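Local coordinates for uncharacterized protein (Bacteroides caccae, PDB 3NO2), which is of unknown function but folds as a six-bladed beta-propeller, at residues V28-S41 with I50-R63. Sequence-based numbering, arbitrary orientation. Where two conformers were deposited one is given.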
loop_
_atom_site.group_PDB
_atom_site.type_symbol
_atom_site.label_atom_id
_atom_site.label_comp_id
_atom_site.label_asym_id
_atom_site.label_seq_id
_atom_site.Cartn_x
_atom_site.Cartn_y
_atom_site.Cartn_z
ATOM N N VAL A 28 17.693 10.373 0.393
ATOM C CA VAL A 28 18.958 10.118 1.065
ATOM C C VAL A 28 19.494 8.705 0.824
ATOM O O VAL A 28 20.617 8.407 1.227
ATOM C CB VAL A 28 18.875 10.432 2.554
ATOM C CG1 VAL A 28 18.532 11.942 2.755
ATOM C CG2 VAL A 28 17.901 9.520 3.291
ATOM N N TRP A 29 18.704 7.837 0.199
ATOM C CA TRP A 29 19.069 6.438 -0.030
ATOM C C TRP A 29 18.144 5.898 -1.095
ATOM O O TRP A 29 16.941 6.270 -1.130
ATOM C CB TRP A 29 18.829 5.672 1.251
ATOM C CG TRP A 29 19.024 4.153 1.225
ATOM C CD1 TRP A 29 20.146 3.470 1.576
ATOM C CD2 TRP A 29 18.035 3.166 0.913
ATOM N NE1 TRP A 29 19.917 2.105 1.479
ATOM C CE2 TRP A 29 18.631 1.895 1.072
ATOM C CE3 TRP A 29 16.720 3.229 0.491
ATOM C CZ2 TRP A 29 17.923 0.704 0.851
ATOM C CZ3 TRP A 29 16.016 2.034 0.261
ATOM C CH2 TRP A 29 16.623 0.812 0.438
ATOM N N GLU A 30 18.692 5.109 -2.024
ATOM C CA GLU A 30 17.911 4.368 -3.020
ATOM C C GLU A 30 18.354 2.902 -3.072
ATOM O O GLU A 30 19.464 2.516 -2.603
ATOM C CB GLU A 30 18.005 4.960 -4.442
ATOM C CG GLU A 30 17.326 6.310 -4.586
ATOM C CD GLU A 30 17.328 6.883 -5.994
ATOM O OE1 GLU A 30 18.113 6.400 -6.854
ATOM O OE2 GLU A 30 16.536 7.830 -6.247
ATOM N N TYR A 31 17.470 2.087 -3.636
ATOM C CA TYR A 31 17.784 0.686 -3.935
ATOM C C TYR A 31 17.093 0.336 -5.244
ATOM O O TYR A 31 15.922 0.692 -5.459
ATOM C CB TYR A 31 17.282 -0.194 -2.797
ATOM C CG TYR A 31 17.608 -1.669 -2.899
ATOM C CD1 TYR A 31 16.773 -2.554 -3.576
ATOM C CD2 TYR A 31 18.768 -2.184 -2.331
ATOM C CE1 TYR A 31 17.054 -3.895 -3.674
ATOM C CE2 TYR A 31 19.075 -3.555 -2.417
ATOM C CZ TYR A 31 18.204 -4.412 -3.102
ATOM O OH TYR A 31 18.460 -5.762 -3.187
ATOM N N PRO A 32 17.795 -0.332 -6.166
ATOM C CA PRO A 32 17.261 -0.515 -7.504
ATOM C C PRO A 32 16.262 -1.665 -7.622
ATOM O O PRO A 32 16.346 -2.688 -6.922
ATOM C CB PRO A 32 18.514 -0.851 -8.311
ATOM C CG PRO A 32 19.347 -1.603 -7.347
ATOM C CD PRO A 32 19.157 -0.895 -6.013
ATOM N N LEU A 33 15.292 -1.490 -8.518
ATOM C CA LEU A 33 14.403 -2.558 -8.920
ATOM C C LEU A 33 14.845 -3.044 -10.310
ATOM O O LEU A 33 15.330 -2.265 -11.135
ATOM C CB LEU A 33 12.954 -2.105 -8.949
ATOM C CG LEU A 33 12.432 -1.528 -7.630
ATOM C CD1 LEU A 33 10.996 -1.084 -7.788
ATOM C CD2 LEU A 33 12.528 -2.554 -6.483
ATOM N N GLU A 34 14.586 -4.307 -10.598
ATOM C CA GLU A 34 15.013 -4.928 -11.861
ATOM C C GLU A 34 13.948 -4.875 -12.934
ATOM O O GLU A 34 12.784 -4.546 -12.698
ATOM C CB GLU A 34 15.399 -6.387 -11.576
ATOM C CG GLU A 34 16.426 -6.509 -10.453
ATOM C CD GLU A 34 17.750 -5.837 -10.736
ATOM O OE1 GLU A 34 18.231 -5.941 -11.895
ATOM O OE2 GLU A 34 18.346 -5.240 -9.834
ATOM N N LYS A 35 14.357 -5.215 -14.154
ATOM C CA LYS A 35 13.464 -5.276 -15.283
ATOM C C LYS A 35 12.327 -6.211 -15.034
ATOM O O LYS A 35 12.485 -7.389 -14.683
ATOM C CB LYS A 35 14.235 -5.741 -16.521
ATOM C CG LYS A 35 13.412 -5.699 -17.798
ATOM C CD LYS A 35 14.223 -6.153 -19.021
ATOM C CE LYS A 35 13.372 -6.143 -20.310
ATOM N NZ LYS A 35 14.125 -6.789 -21.452
ATOM N N GLY A 36 11.106 -5.691 -15.216
ATOM C CA GLY A 36 9.908 -6.480 -14.989
ATOM C C GLY A 36 9.362 -6.391 -13.566
ATOM O O GLY A 36 8.263 -6.921 -13.284
ATOM N N TRP A 37 10.102 -5.759 -12.659
ATOM C CA TRP A 37 9.638 -5.611 -11.285
ATOM C C TRP A 37 8.645 -4.452 -11.174
ATOM O O TRP A 37 8.703 -3.487 -11.928
ATOM C CB TRP A 37 10.827 -5.405 -10.335
ATOM C CG TRP A 37 11.651 -6.628 -10.103
ATOM C CD1 TRP A 37 11.648 -7.783 -10.860
ATOM C CD2 TRP A 37 12.663 -6.820 -9.108
ATOM N NE1 TRP A 37 12.561 -8.665 -10.385
ATOM C CE2 TRP A 37 13.187 -8.115 -9.300
ATOM C CE3 TRP A 37 13.140 -6.064 -8.032
ATOM C CZ2 TRP A 37 14.196 -8.648 -8.475
ATOM C CZ3 TRP A 37 14.130 -6.597 -7.234
ATOM C CH2 TRP A 37 14.642 -7.869 -7.445
ATOM N N GLU A 38 7.691 -4.570 -10.273
ATOM C CA GLU A 38 6.710 -3.546 -10.008
ATOM C C GLU A 38 6.518 -3.518 -8.513
ATOM O O GLU A 38 6.091 -4.544 -7.950
ATOM C CB GLU A 38 5.363 -3.830 -10.684
ATOM C CG GLU A 38 4.330 -2.740 -10.476
ATOM C CD GLU A 38 2.915 -3.074 -10.828
ATOM O OE1 GLU A 38 2.532 -4.266 -10.937
ATOM O OE2 GLU A 38 2.114 -2.095 -10.925
ATOM N N CYS A 39 6.808 -2.390 -7.862
ATOM C CA CYS A 39 6.692 -2.240 -6.417
ATOM C C CYS A 39 5.512 -1.380 -6.032
ATOM O O CYS A 39 5.485 -0.176 -6.297
ATOM C CB CYS A 39 7.959 -1.654 -5.813
ATOM S SG CYS A 39 7.823 -1.361 -4.045
ATOM N N ASN A 40 4.505 -2.035 -5.438
ATOM C CA ASN A 40 3.332 -1.366 -4.838
ATOM C C ASN A 40 3.247 -1.463 -3.334
ATOM O O ASN A 40 2.267 -0.976 -2.786
ATOM C CB ASN A 40 2.039 -1.883 -5.478
ATOM C CG ASN A 40 1.854 -1.367 -6.901
ATOM O OD1 ASN A 40 1.742 -0.124 -7.110
ATOM N ND2 ASN A 40 1.784 -2.270 -7.883
ATOM N N SER A 41 4.243 -2.073 -2.690
ATOM C CA SER A 41 4.310 -2.186 -1.247
ATOM C C SER A 41 5.760 -2.105 -0.750
ATOM O O SER A 41 6.612 -2.903 -1.146
ATOM C CB SER A 41 3.770 -3.536 -0.771
ATOM O OG SER A 41 2.354 -3.612 -1.034
ATOM N N ILE A 50 14.075 -3.272 5.741
ATOM C CA ILE A 50 13.210 -2.825 4.656
ATOM C C ILE A 50 12.614 -4.050 3.955
ATOM O O ILE A 50 13.345 -4.940 3.514
ATOM C CB ILE A 50 14.025 -2.000 3.667
ATOM C CG1 ILE A 50 14.411 -0.672 4.313
ATOM C CG2 ILE A 50 13.237 -1.731 2.381
ATOM C CD1 ILE A 50 15.667 -0.078 3.703
ATOM N N LEU A 51 11.279 -4.106 3.880
ATOM C CA LEU A 51 10.528 -5.160 3.210
ATOM C C LEU A 51 9.865 -4.537 1.972
ATOM O O LEU A 51 9.311 -3.423 2.072
ATOM C CB LEU A 51 9.420 -5.651 4.148
ATOM C CG LEU A 51 8.395 -6.618 3.559
ATOM C CD1 LEU A 51 9.005 -7.980 3.146
ATOM C CD2 LEU A 51 7.229 -6.812 4.562
ATOM N N PHE A 52 9.921 -5.203 0.832
ATOM C CA PHE A 52 9.172 -4.720 -0.330
ATOM C C PHE A 52 8.717 -5.852 -1.186
ATOM O O PHE A 52 9.399 -6.880 -1.301
ATOM C CB PHE A 52 9.974 -3.664 -1.147
ATOM C CG PHE A 52 11.219 -4.165 -1.833
ATOM C CD1 PHE A 52 12.418 -4.288 -1.146
ATOM C CD2 PHE A 52 11.178 -4.510 -3.145
ATOM C CE1 PHE A 52 13.546 -4.731 -1.813
ATOM C CE2 PHE A 52 12.301 -4.959 -3.813
ATOM C CZ PHE A 52 13.482 -5.087 -3.137
ATOM N N SER A 53 7.604 -5.636 -1.881
ATOM C CA SER A 53 7.164 -6.524 -2.949
ATOM C C SER A 53 7.580 -5.945 -4.275
ATOM O O SER A 53 7.710 -4.711 -4.455
ATOM C CB SER A 53 5.663 -6.797 -2.949
ATOM O OG SER A 53 4.917 -5.619 -3.122
ATOM N N TYR A 54 7.766 -6.840 -5.233
ATOM C CA TYR A 54 8.251 -6.445 -6.537
ATOM C C TYR A 54 7.640 -7.223 -7.700
ATOM O O TYR A 54 8.192 -7.254 -8.808
ATOM C CB TYR A 54 9.773 -6.437 -6.576
ATOM C CG TYR A 54 10.481 -7.748 -6.314
ATOM C CD1 TYR A 54 10.792 -8.595 -7.355
ATOM C CD2 TYR A 54 10.927 -8.090 -5.051
ATOM C CE1 TYR A 54 11.476 -9.782 -7.148
ATOM C CE2 TYR A 54 11.625 -9.294 -4.829
ATOM C CZ TYR A 54 11.869 -10.124 -5.889
ATOM O OH TYR A 54 12.574 -11.295 -5.728
ATOM N N SER A 55 6.463 -7.811 -7.440
ATOM C CA SER A 55 5.665 -8.565 -8.429
ATOM C C SER A 55 6.200 -9.951 -8.644
ATOM O O SER A 55 5.498 -10.956 -8.444
ATOM C CB SER A 55 5.444 -7.797 -9.745
ATOM O OG SER A 55 4.346 -8.401 -10.439
ATOM N N LYS A 56 7.476 -10.068 -8.969
ATOM C CA LYS A 56 8.111 -11.386 -9.084
ATOM C C LYS A 56 8.438 -11.995 -7.731
ATOM O O LYS A 56 8.792 -13.179 -7.668
ATOM C CB LYS A 56 9.381 -11.296 -9.958
ATOM C CG LYS A 56 9.125 -10.817 -11.383
ATOM C CD LYS A 56 8.087 -11.613 -12.103
ATOM C CE LYS A 56 8.014 -11.295 -13.597
ATOM N NZ LYS A 56 7.707 -9.914 -13.890
ATOM N N GLY A 57 8.230 -11.283 -6.635
ATOM C CA GLY A 57 8.531 -11.812 -5.293
ATOM C C GLY A 57 8.444 -10.713 -4.276
ATOM O O GLY A 57 7.974 -9.607 -4.579
ATOM N N ALA A 58 8.857 -11.007 -3.050
ATOM C CA ALA A 58 9.014 -10.024 -1.967
ATOM C C ALA A 58 10.290 -10.361 -1.241
ATOM O O ALA A 58 10.657 -11.553 -1.138
ATOM C CB ALA A 58 7.824 -10.082 -0.969
ATOM N N LYS A 59 10.965 -9.353 -0.752
ATOM C CA LYS A 59 12.211 -9.586 -0.042
ATOM C C LYS A 59 12.413 -8.598 1.077
ATOM O O LYS A 59 11.813 -7.500 1.074
ATOM C CB LYS A 59 13.400 -9.620 -0.937
ATOM C CG LYS A 59 13.781 -8.302 -1.572
ATOM C CD LYS A 59 15.083 -8.404 -2.376
ATOM C CE LYS A 59 14.930 -9.302 -3.617
ATOM N NZ LYS A 59 16.229 -9.525 -4.288
HETATM N N MSE A 60 13.230 -8.975 2.050
HETATM C CA MSE A 60 13.662 -8.097 3.140
HETATM C C MSE A 60 15.176 -7.871 3.007
HETATM O O MSE A 60 15.921 -8.821 2.759
HETATM C CB MSE A 60 13.283 -8.694 4.508
HETATM C CG MSE A 60 13.540 -7.748 5.663
HETATM SE SE MSE A 60 12.938 -8.353 7.380
HETATM C CE MSE A 60 11.164 -7.766 7.252
ATOM N N ILE A 61 15.588 -6.617 3.169
ATOM C CA ILE A 61 16.979 -6.198 3.091
ATOM C C ILE A 61 17.305 -5.374 4.328
ATOM O O ILE A 61 16.442 -4.793 4.989
ATOM C CB ILE A 61 17.284 -5.395 1.808
ATOM C CG1 ILE A 61 16.456 -4.102 1.723
ATOM C CG2 ILE A 61 16.991 -6.253 0.570
ATOM C CD1 ILE A 61 16.838 -3.162 0.552
ATOM N N THR A 62 18.602 -5.274 4.599
ATOM C CA THR A 62 19.084 -4.375 5.630
ATOM C C THR A 62 19.151 -3.005 5.082
ATOM O O THR A 62 19.187 -2.791 3.886
ATOM C CB THR A 62 20.486 -4.832 6.114
ATOM O OG1 THR A 62 21.427 -4.680 5.045
ATOM C CG2 THR A 62 20.521 -6.270 6.657
ATOM N N ARG A 63 19.322 -2.040 5.998
ATOM C CA ARG A 63 19.422 -0.696 5.626
ATOM C C ARG A 63 20.643 -0.441 4.765
ATOM O O ARG A 63 20.634 0.479 3.971
ATOM C CB ARG A 63 19.403 0.181 6.889
ATOM C CG ARG A 63 19.437 1.651 6.658
ATOM C CD ARG A 63 18.265 2.191 5.806
ATOM N NE ARG A 63 18.343 3.652 5.776
ATOM C CZ ARG A 63 19.262 4.340 5.108
ATOM N NH1 ARG A 63 20.191 3.716 4.384
ATOM N NH2 ARG A 63 19.255 5.670 5.161
HETATM O O HOH W 1 17.242 -7.137 -5.264
HETATM O O HOH W 2 4.422 -4.902 -5.807
HETATM O O HOH W 3 3.571 -6.454 -12.196
#
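Trp29, Tyr31 and Trp37 pack against the hairpin of strands 50-53 and 57-61 where two blades of the six-bladed beta-propeller meet. Strand 26-32 is an outermost strand of one blade. Residues 33-40 cross over to strand 41-44, the first strand of the next.

Aromatic contacts dominate. The six-membered ring of Trp37 stacks face to face on Tyr54, with the planes at 28°. Tyr54 was modelled in two conformers, and the spacing of the rings in this one is too tight to trust. Both side chains point the same way, and Glu34 CB covers the other face of Trp37. Ile61 CD1 sits over the face of Tyr31, 3.7 Å from the ring centroid. Tyr31 also meets Phe52 obliquely, and Leu33 CD2 touches Phe52 CE2 at 3.6 Å. The far end of Trp29, at CH2, meets Ile50 CD1 at 3.5 Å.

Three charged side chains from 50-63 take part. Arg63 places its guanidinium over the five-membered ring of Trp29, a cation-pi contact; its NH2 also pairs with the C-terminal carboxylate of Glu276. A bend at chi2 (59°) turns the arginine back toward the ring. Lys56 NZ gives a weak bond to Gly36 O. Lys59 NZ has a salt bridge to Glu67 and shares a water with Tyr31 OH.

Polar bonds hold the crossing chain. Ser53 N bonds to Ser41 O at 3.0 Å. One water joins Glu38 O, Asn40 N and Ser53 OG. The Glu38 carboxylate also binds Ser12 and a citrate, probably from the crystallisation liquor. Glu38 N reaches Tyr54 O at 3.1 Å from above the carbonyl plane, 67° out of it.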